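Local coordinates for protein alkyl hydroperoxide reductase AhpD (Deinococcus radiodurans R1, PDB 6K40) that probably works as an AhpD-like antioxidant enzyme with peroxiredoxin-type activity, helping the bacterium to remove peroxides, at residues P44-A49 with C92-V97; N76-L81 with S126-A131; N119-E124 with Y135-T140. One frame throughout, in Å; residues are numbered along the deposited sequence.

Interaction 1: residues P44-A49 with C92-V97; sequences PNVFRA and CVYCAV
V46 and Y94 mark the nearest backbone approach between the short helix 45-49 and the start of helix 93-107, with V46 CA 8.6 Å from Y94 CA, so the gap is spanned by one long side chain. The tyrosine stretches across with CG anti to its own backbone N (chi1 -169°), which carries the hydroxyl to the first turn of the short helix. There Y94 OH accepts a hydrogen bond from V46 N at 2.9 Å, with an N-H...O angle of 150°. This illustrates how a phenol can satisfy a first-turn N-H that has no carbonyl of its own helix to bind. The valine closes tightly on the same end of the ring: V46 CG1 lies 3.1 Å from Y94 OH, and V46 CB is 3.6 Å from Y94 CZ. N45 CB meets the ring edge, 4.1 Å from Y94 CE2, while the amide of N45 is turned to V187 O.

Y94 is the second intervening residue of a CxxC motif, as in the AhpD-like redox site. C92 is the N-cap of helix 93-107, its SG accepting from C95 N at 3.5 Å. Both cysteines pack on N178 of helix 161-184. P44 touches A36 of helix 27-40 and Y192 of helix 190-194, and V93 leans on V118 of the second subunit.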
loop_
_atom_site.group_PDB
_atom_site.type_symbol
_atom_site.label_atom_id
_atom_site.label_comp_id
_atom_site.label_asym_id
_atom_site.label_seq_id
_atom_site.Cartn_x
_atom_site.Cartn_y
_atom_site.Cartn_z
ATOM N N PRO A 44 9.842 10.887 -16.176
ATOM C CA PRO A 44 9.298 9.646 -15.608
ATOM C C PRO A 44 9.964 8.412 -16.197
ATOM O O PRO A 44 10.132 8.294 -17.413
ATOM C CB PRO A 44 7.814 9.716 -15.978
ATOM C CG PRO A 44 7.526 11.179 -16.053
ATOM C CD PRO A 44 8.779 11.818 -16.594
ATOM N N ASN A 45 10.353 7.488 -15.315
ATOM C CA ASN A 45 11.092 6.306 -15.745
ATOM C C ASN A 45 10.295 5.442 -16.715
ATOM O O ASN A 45 10.897 4.698 -17.498
ATOM C CB ASN A 45 11.518 5.478 -14.531
ATOM C CG ASN A 45 12.687 6.096 -13.785
ATOM O OD1 ASN A 45 13.481 6.844 -14.358
ATOM N ND2 ASN A 45 12.800 5.782 -12.496
ATOM N N VAL A 46 8.963 5.516 -16.681
ATOM C CA VAL A 46 8.173 4.784 -17.667
ATOM C C VAL A 46 8.442 5.328 -19.064
ATOM O O VAL A 46 8.516 4.567 -20.038
ATOM C CB VAL A 46 6.674 4.827 -17.308
ATOM C CG1 VAL A 46 6.133 6.257 -17.343
ATOM C CG2 VAL A 46 5.884 3.924 -18.247
ATOM N N PHE A 47 8.638 6.649 -19.176
ATOM C CA PHE A 47 8.923 7.271 -20.465
ATOM C C PHE A 47 10.228 6.764 -21.059
ATOM O O PHE A 47 10.416 6.819 -22.278
ATOM C CB PHE A 47 8.981 8.795 -20.319
ATOM C CG PHE A 47 7.643 9.440 -20.085
ATOM C CD1 PHE A 47 6.475 8.696 -20.124
ATOM C CD2 PHE A 47 7.558 10.798 -19.824
ATOM C CE1 PHE A 47 5.245 9.297 -19.907
ATOM C CE2 PHE A 47 6.335 11.404 -19.606
ATOM C CZ PHE A 47 5.176 10.651 -19.649
ATOM N N ARG A 48 11.150 6.300 -20.216
ATOM C CA ARG A 48 12.393 5.712 -20.698
ATOM C C ARG A 48 12.236 4.223 -20.978
ATOM O O ARG A 48 12.661 3.737 -22.031
ATOM C CB ARG A 48 13.516 5.928 -19.679
ATOM C CG ARG A 48 13.869 7.379 -19.419
ATOM C CD ARG A 48 15.238 7.487 -18.766
ATOM N NE ARG A 48 15.553 8.858 -18.383
ATOM C CZ ARG A 48 16.038 9.775 -19.215
ATOM N NH1 ARG A 48 16.269 9.472 -20.485
ATOM N NH2 ARG A 48 16.295 10.999 -18.775
ATOM N N ALA A 49 11.611 3.495 -20.052
ATOM C CA ALA A 49 11.583 2.041 -20.147
ATOM C C ALA A 49 10.623 1.565 -21.232
ATOM O O ALA A 49 11.003 0.770 -22.101
ATOM C CB ALA A 49 11.211 1.441 -18.792
ATOM N N CYS A 92 1.182 -3.105 -7.954
ATOM C CA CYS A 92 2.164 -2.523 -8.856
ATOM C C CYS A 92 2.831 -1.339 -8.164
ATOM O O CYS A 92 2.172 -0.333 -7.884
ATOM C CB CYS A 92 1.500 -2.087 -10.163
ATOM S SG CYS A 92 2.601 -1.193 -11.266
ATOM N N VAL A 93 4.134 -1.464 -7.897
ATOM C CA VAL A 93 4.834 -0.449 -7.115
ATOM C C VAL A 93 4.936 0.858 -7.892
ATOM O O VAL A 93 4.737 1.942 -7.331
ATOM C CB VAL A 93 6.218 -0.962 -6.687
ATOM C CG1 VAL A 93 7.056 0.169 -6.115
ATOM C CG2 VAL A 93 6.074 -2.089 -5.677
ATOM N N TYR A 94 5.261 0.783 -9.185
ATOM C CA TYR A 94 5.389 1.997 -9.984
ATOM C C TYR A 94 4.105 2.811 -9.932
ATOM O O TYR A 94 4.120 4.004 -9.582
ATOM C CB TYR A 94 5.744 1.661 -11.438
ATOM C CG TYR A 94 6.145 2.881 -12.251
ATOM C CD1 TYR A 94 5.194 3.789 -12.714
ATOM C CD2 TYR A 94 7.479 3.131 -12.541
ATOM C CE1 TYR A 94 5.565 4.908 -13.444
ATOM C CE2 TYR A 94 7.858 4.243 -13.268
ATOM C CZ TYR A 94 6.899 5.124 -13.717
ATOM O OH TYR A 94 7.277 6.229 -14.437
ATOM N N CYS A 95 2.980 2.179 -10.278
ATOM C CA CYS A 95 1.730 2.918 -10.338
ATOM C C CYS A 95 1.262 3.313 -8.945
ATOM O O CYS A 95 0.793 4.436 -8.748
ATOM C CB CYS A 95 0.664 2.084 -11.061
ATOM S SG CYS A 95 1.026 1.701 -12.795
ATOM N N ALA A 96 1.469 2.448 -7.951
ATOM C CA ALA A 96 1.123 2.809 -6.579
ATOM C C ALA A 96 1.833 4.085 -6.155
ATOM O O ALA A 96 1.190 5.052 -5.745
ATOM C CB ALA A 96 1.454 1.667 -5.612
ATOM N N VAL A 97 3.156 4.132 -6.312
ATOM C CA VAL A 97 3.919 5.292 -5.858
ATOM C C VAL A 97 3.532 6.542 -6.646
ATOM O O VAL A 97 3.167 7.575 -6.064
ATOM C CB VAL A 97 5.428 5.007 -5.954
ATOM C CG1 VAL A 97 6.224 6.268 -5.674
ATOM C CG2 VAL A 97 5.818 3.896 -4.984
#

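Interaction 2: residues N76-L81 with S126-A131; sequences NAEREL and SEREQA
E78 and R128 form a salt bridge between helix 76-90 and the first turn of helix 127-141, whose N-terminus is closed by a capping box. R128 NH1 reaches E78 OE2 at 2.8 Å, and R128 CD lies 3.4 Å from the same oxygen. The planes of the two flat groups are inclined by only 21°, but NH1 meets OE2 from 42° above the carboxylate plane, and the bridge rests on this one bond. A bend at chi3 of R128 (-91°) brings the end of the side chain nearer to the glutamate than its first bond would suggest. Beside this polar pair, L81 CD2 rests on the aliphatic stem of E129, 3.8 Å from CG.

In the second shell, A157 O accepts from R128 NE, a second hold on the guanidinium. S75 OG bonds to E78 N, and E129 OE2 makes a salt bridge with K112. E78 OE2 and E129 OE2 are 6.8 Å apart, and each has a basic partner, which probably offsets their like charge. The capping box fixes the stem that L81 touches: E129 N donates to S126 OG at 3.1 Å, and the carboxylate returns to the cap backbone, with S126 N 2.7 Å from E129 OE1, on the anti side of that oxygen.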
loop_
_atom_site.group_PDB
_atom_site.type_symbol
_atom_site.label_atom_id
_atom_site.label_comp_id
_atom_site.label_asym_id
_atom_site.label_seq_id
_atom_site.Cartn_x
_atom_site.Cartn_y
_atom_site.Cartn_z
ATOM N N ASN A 76 -9.605 15.030 -11.919
ATOM C CA ASN A 76 -8.320 14.362 -11.737
ATOM C C ASN A 76 -8.283 13.573 -10.434
ATOM O O ASN A 76 -7.698 12.483 -10.376
ATOM C CB ASN A 76 -7.186 15.385 -11.782
ATOM C CG ASN A 76 -6.947 15.923 -13.177
ATOM O OD1 ASN A 76 -7.323 17.052 -13.490
ATOM N ND2 ASN A 76 -6.326 15.114 -14.027
ATOM N N ALA A 77 -8.908 14.100 -9.377
ATOM C CA ALA A 77 -8.902 13.407 -8.091
ATOM C C ALA A 77 -9.609 12.060 -8.186
ATOM O O ALA A 77 -9.136 11.063 -7.630
ATOM C CB ALA A 77 -9.548 14.280 -7.014
ATOM N N GLU A 78 -10.740 12.008 -8.897
ATOM C CA GLU A 78 -11.463 10.749 -9.050
ATOM C C GLU A 78 -10.655 9.742 -9.860
ATOM O O GLU A 78 -10.609 8.549 -9.522
ATOM C CB GLU A 78 -12.817 11.007 -9.714
ATOM C CG GLU A 78 -13.940 11.316 -8.741
ATOM C CD GLU A 78 -15.016 12.206 -9.346
ATOM O OE1 GLU A 78 -14.785 12.770 -10.439
ATOM O OE2 GLU A 78 -16.093 12.341 -8.723
ATOM N N ARG A 79 -10.005 10.206 -10.931
ATOM C CA ARG A 79 -9.192 9.306 -11.740
ATOM C C ARG A 79 -8.029 8.750 -10.933
ATOM O O ARG A 79 -7.711 7.559 -11.029
ATOM C CB ARG A 79 -8.666 10.034 -12.976
ATOM C CG ARG A 79 -9.694 10.336 -14.039
ATOM C CD ARG A 79 -9.444 11.723 -14.577
ATOM N NE ARG A 79 -9.580 11.791 -16.021
ATOM C CZ ARG A 79 -9.309 12.874 -16.738
ATOM N NH1 ARG A 79 -8.883 13.980 -16.142
ATOM N NH2 ARG A 79 -9.460 12.849 -18.055
ATOM N N GLU A 80 -7.390 9.594 -10.118
ATOM C CA GLU A 80 -6.283 9.113 -9.300
ATOM C C GLU A 80 -6.767 8.205 -8.180
ATOM O O GLU A 80 -6.048 7.284 -7.783
ATOM C CB GLU A 80 -5.488 10.290 -8.730
ATOM C CG GLU A 80 -4.854 11.196 -9.787
ATOM C CD GLU A 80 -3.946 10.453 -10.761
ATOM O OE1 GLU A 80 -3.403 9.386 -10.393
ATOM O OE2 GLU A 80 -3.763 10.949 -11.895
ATOM N N LEU A 81 -7.982 8.424 -7.676
ATOM C CA LEU A 81 -8.556 7.498 -6.705
ATOM C C LEU A 81 -8.705 6.109 -7.313
ATOM O O LEU A 81 -8.282 5.101 -6.723
ATOM C CB LEU A 81 -9.905 8.034 -6.223
ATOM C CG LEU A 81 -10.715 7.220 -5.216
ATOM C CD1 LEU A 81 -10.060 7.276 -3.853
ATOM C CD2 LEU A 81 -12.142 7.743 -5.139
ATOM N N SER A 126 -16.725 9.594 0.484
ATOM C CA SER A 126 -18.101 9.931 0.158
ATOM C C SER A 126 -18.820 8.700 -0.396
ATOM O O SER A 126 -18.213 7.663 -0.666
ATOM C CB SER A 126 -18.142 11.074 -0.852
ATOM O OG SER A 126 -17.780 10.621 -2.147
ATOM N N GLU A 127 -20.129 8.828 -0.609
ATOM C CA GLU A 127 -20.866 7.671 -1.106
ATOM C C GLU A 127 -20.511 7.411 -2.562
ATOM O O GLU A 127 -20.446 6.254 -3.005
ATOM C CB GLU A 127 -22.372 7.900 -0.981
ATOM C CG GLU A 127 -23.038 7.476 0.311
ATOM C CD GLU A 127 -24.250 8.337 0.564
ATOM O OE1 GLU A 127 -25.080 7.985 1.429
ATOM O OE2 GLU A 127 -24.323 9.400 -0.091
ATOM N N ARG A 128 -20.218 8.482 -3.304
ATOM C CA ARG A 128 -19.780 8.325 -4.682
ATOM C C ARG A 128 -18.403 7.683 -4.747
ATOM O O ARG A 128 -18.166 6.801 -5.580
ATOM C CB ARG A 128 -19.779 9.682 -5.380
ATOM C CG ARG A 128 -19.036 9.691 -6.696
ATOM C CD ARG A 128 -18.863 11.102 -7.185
ATOM N NE ARG A 128 -19.967 11.508 -8.043
ATOM C CZ ARG A 128 -19.821 11.882 -9.307
ATOM N NH1 ARG A 128 -18.612 11.899 -9.851
ATOM N NH2 ARG A 128 -20.880 12.240 -10.021
ATOM N N GLU A 129 -17.487 8.101 -3.868
ATOM C CA GLU A 129 -16.164 7.488 -3.841
ATOM C C GLU A 129 -16.258 6.018 -3.459
ATOM O O GLU A 129 -15.545 5.179 -4.017
ATOM C CB GLU A 129 -15.250 8.241 -2.874
ATOM C CG GLU A 129 -14.894 9.649 -3.330
ATOM C CD GLU A 129 -14.269 10.488 -2.229
ATOM O OE1 GLU A 129 -14.592 10.261 -1.041
ATOM O OE2 GLU A 129 -13.462 11.386 -2.553
ATOM N N GLN A 130 -17.143 5.688 -2.515
ATOM C CA GLN A 130 -17.340 4.294 -2.133
ATOM C C GLN A 130 -17.845 3.469 -3.307
ATOM O O GLN A 130 -17.348 2.366 -3.564
ATOM C CB GLN A 130 -18.321 4.204 -0.969
ATOM C CG GLN A 130 -17.770 4.687 0.349
ATOM C CD GLN A 130 -18.813 4.675 1.442
ATOM O OE1 GLN A 130 -19.421 3.642 1.722
ATOM N NE2 GLN A 130 -19.028 5.826 2.067
ATOM N N ALA A 131 -18.855 3.980 -4.020
ATOM C CA ALA A 131 -19.382 3.259 -5.175
ATOM C C ALA A 131 -18.306 3.067 -6.235
ATOM O O ALA A 131 -18.149 1.971 -6.790
ATOM C CB ALA A 131 -20.587 3.999 -5.754
#

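Interaction 3: residues N119-E124 with Y135-T140; sequences NWRQAE and YAEKLT
W120 and R121 converge on the carboxylate of E137, joining the loop after helix 110-118, where N119 makes an Asx turn, to the C-terminal half of helix 127-141. The uncharged donor is the indole: W120 NE1 donates to E137 OE1 at 2.6 Å. The oxygen sits near the indole plane at the ring edge, while the carboxylate stands almost perpendicular to the ring. W120 adopts the rotamer with CG between its backbone N and carbonyl carbon (chi1 57°), which directs NE1 at the helix.

The charged contact is a salt bridge from R121 NH2 to E137 OE2, 2.8 Å long and nearly straight at 171°. The oxygen lies in the guanidinium plane, yet the donor stands far above the carboxylate plane. R91 of the second subunit makes a further salt bridge to E137 OE2, so this buried acid gathers two arginines from different chains and helps to tie the dimer together.

As for packing, W120 CZ2 lies 3.5 Å from the guanidinium plane of R121, over its centre. N119 OD1 holds the arginine at both ends, taking R121 N (3.2 Å) in the Asx turn and R121 NH1 (3.0 Å) from the opposite face of the amide plane.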
loop_
_atom_site.group_PDB
_atom_site.type_symbol
_atom_site.label_atom_id
_atom_site.label_comp_id
_atom_site.label_asym_id
_atom_site.label_seq_id
_atom_site.Cartn_x
_atom_site.Cartn_y
_atom_site.Cartn_z
ATOM N N ASN A 119 -6.928 -0.077 1.666
ATOM C CA ASN A 119 -8.293 -0.598 1.686
ATOM C C ASN A 119 -9.250 0.582 1.721
ATOM O O ASN A 119 -9.343 1.276 2.737
ATOM C CB ASN A 119 -8.520 -1.514 2.887
ATOM C CG ASN A 119 -9.669 -2.478 2.672
ATOM O OD1 ASN A 119 -10.604 -2.193 1.918
ATOM N ND2 ASN A 119 -9.608 -3.625 3.335
ATOM N N TRP A 120 -9.964 0.800 0.615
ATOM C CA TRP A 120 -10.928 1.890 0.555
ATOM C C TRP A 120 -12.064 1.711 1.557
ATOM O O TRP A 120 -12.706 2.700 1.931
ATOM C CB TRP A 120 -11.487 2.006 -0.867
ATOM C CG TRP A 120 -12.114 0.741 -1.348
ATOM C CD1 TRP A 120 -11.511 -0.251 -2.056
ATOM C CD2 TRP A 120 -13.469 0.323 -1.141
ATOM N NE1 TRP A 120 -12.407 -1.262 -2.310
ATOM C CE2 TRP A 120 -13.616 -0.934 -1.755
ATOM C CE3 TRP A 120 -14.572 0.892 -0.496
ATOM C CZ2 TRP A 120 -14.822 -1.631 -1.748
ATOM C CZ3 TRP A 120 -15.765 0.199 -0.488
ATOM C CH2 TRP A 120 -15.882 -1.049 -1.110
ATOM N N ARG A 121 -12.328 0.476 1.997
ATOM C CA ARG A 121 -13.365 0.249 3.000
ATOM C C ARG A 121 -13.006 0.885 4.335
ATOM O O ARG A 121 -13.901 1.223 5.119
ATOM C CB ARG A 121 -13.604 -1.247 3.193
ATOM C CG ARG A 121 -14.150 -1.962 1.975
ATOM C CD ARG A 121 -14.080 -3.470 2.155
ATOM N NE ARG A 121 -14.328 -4.185 0.906
ATOM C CZ ARG A 121 -13.393 -4.449 0.001
ATOM N NH1 ARG A 121 -12.139 -4.058 0.204
ATOM N NH2 ARG A 121 -13.709 -5.106 -1.107
ATOM N N GLN A 122 -11.713 1.057 4.612
ATOM C CA GLN A 122 -11.251 1.619 5.872
ATOM C C GLN A 122 -10.798 3.064 5.724
ATOM O O GLN A 122 -10.003 3.551 6.536
ATOM C CB GLN A 122 -10.124 0.764 6.449
ATOM C CG GLN A 122 -10.533 -0.669 6.716
ATOM C CD GLN A 122 -9.347 -1.587 6.877
ATOM O OE1 GLN A 122 -8.248 -1.144 7.197
ATOM N NE2 GLN A 122 -9.562 -2.876 6.655
ATOM N N ALA A 123 -11.293 3.759 4.709
ATOM C CA ALA A 123 -11.091 5.187 4.562
ATOM C C ALA A 123 -12.431 5.881 4.746
ATOM O O ALA A 123 -13.494 5.259 4.657
ATOM C CB ALA A 123 -10.496 5.532 3.193
ATOM N N GLU A 124 -12.376 7.181 5.006
ATOM C CA GLU A 124 -13.593 7.978 5.116
ATOM C C GLU A 124 -13.840 8.598 3.748
ATOM O O GLU A 124 -13.237 9.609 3.384
ATOM C CB GLU A 124 -13.477 9.008 6.232
ATOM C CG GLU A 124 -14.020 8.472 7.556
ATOM C CD GLU A 124 -13.373 9.103 8.768
ATOM O OE1 GLU A 124 -12.854 8.349 9.622
ATOM O OE2 GLU A 124 -13.393 10.349 8.875
ATOM N N TYR A 135 -16.778 -0.558 -7.391
ATOM C CA TYR A 135 -16.827 -0.937 -8.798
ATOM C C TYR A 135 -15.432 -1.220 -9.343
ATOM O O TYR A 135 -15.227 -2.202 -10.067
ATOM C CB TYR A 135 -17.518 0.158 -9.612
ATOM C CG TYR A 135 -17.915 -0.288 -11.000
ATOM C CD1 TYR A 135 -19.138 -0.907 -11.229
ATOM C CD2 TYR A 135 -17.064 -0.093 -12.080
ATOM C CE1 TYR A 135 -19.502 -1.318 -12.499
ATOM C CE2 TYR A 135 -17.420 -0.500 -13.352
ATOM C CZ TYR A 135 -18.637 -1.110 -13.556
ATOM O OH TYR A 135 -18.989 -1.518 -14.820
ATOM N N ALA A 136 -14.459 -0.365 -9.012
ATOM C CA ALA A 136 -13.092 -0.584 -9.469
ATOM C C ALA A 136 -12.545 -1.903 -8.948
ATOM O O ALA A 136 -11.904 -2.659 -9.691
ATOM C CB ALA A 136 -12.201 0.578 -9.032
ATOM N N GLU A 137 -12.795 -2.204 -7.672
ATOM C CA GLU A 137 -12.302 -3.449 -7.101
ATOM C C GLU A 137 -12.939 -4.653 -7.778
ATOM O O GLU A 137 -12.248 -5.626 -8.106
ATOM C CB GLU A 137 -12.561 -3.478 -5.596
ATOM C CG GLU A 137 -12.168 -4.789 -4.938
ATOM C CD GLU A 137 -11.651 -4.603 -3.528
ATOM O OE1 GLU A 137 -11.334 -3.455 -3.153
ATOM O OE2 GLU A 137 -11.559 -5.608 -2.795
ATOM N N LYS A 138 -14.253 -4.609 -8.008
ATOM C CA LYS A 138 -14.899 -5.740 -8.661
ATOM C C LYS A 138 -14.383 -5.925 -10.083
ATOM O O LYS A 138 -14.107 -7.054 -10.507
ATOM C CB LYS A 138 -16.418 -5.574 -8.659
ATOM C CG LYS A 138 -17.145 -6.897 -8.849
ATOM C CD LYS A 138 -18.590 -6.729 -9.285
ATOM C CE LYS A 138 -19.112 -8.026 -9.894
ATOM N NZ LYS A 138 -20.588 -8.173 -9.785
ATOM N N LEU A 139 -14.234 -4.827 -10.833
ATOM C CA LEU A 139 -13.774 -4.930 -12.214
ATOM C C LEU A 139 -12.324 -5.387 -12.294
ATOM O O LEU A 139 -11.932 -6.035 -13.272
ATOM C CB LEU A 139 -13.958 -3.593 -12.935
ATOM C CG LEU A 139 -13.706 -3.571 -14.448
ATOM C CD1 LEU A 139 -14.531 -4.631 -15.162
ATOM C CD2 LEU A 139 -13.998 -2.196 -15.025
ATOM N N THR A 140 -11.517 -5.070 -11.279
ATOM C CA THR A 140 -10.132 -5.526 -11.271
ATOM C C THR A 140 -10.028 -6.998 -10.889
ATOM O O THR A 140 -9.292 -7.758 -11.531
ATOM C CB THR A 140 -9.298 -4.675 -10.312
ATOM O OG1 THR A 140 -9.311 -3.310 -10.746
ATOM C CG2 THR A 140 -7.856 -5.171 -10.270
#

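Interactions 2 and 3 share helix 127-141 and lie with centres about 10 Å apart, touching where Q130 O comes within 4.1 Å of W120 CZ3. Interaction 1 is on the other side of the chain's centre, about 22 Å from each of them, centre to centre. Helix 76-90 ties it to interaction 2: E80 bonds to H99 of helix 93-107, and E80, C92, C95 and H99 have the spacing of the AhpD-like redox motif, consistent with an active site here. A glycerol, probably from the crystallisation liquor, lies about 3 Å from the V46 side chain. Across the dimer, Q122 of 119-124 accepts from V93 N of the other subunit, so that interaction 3 of one subunit meets interaction 1 of its partner.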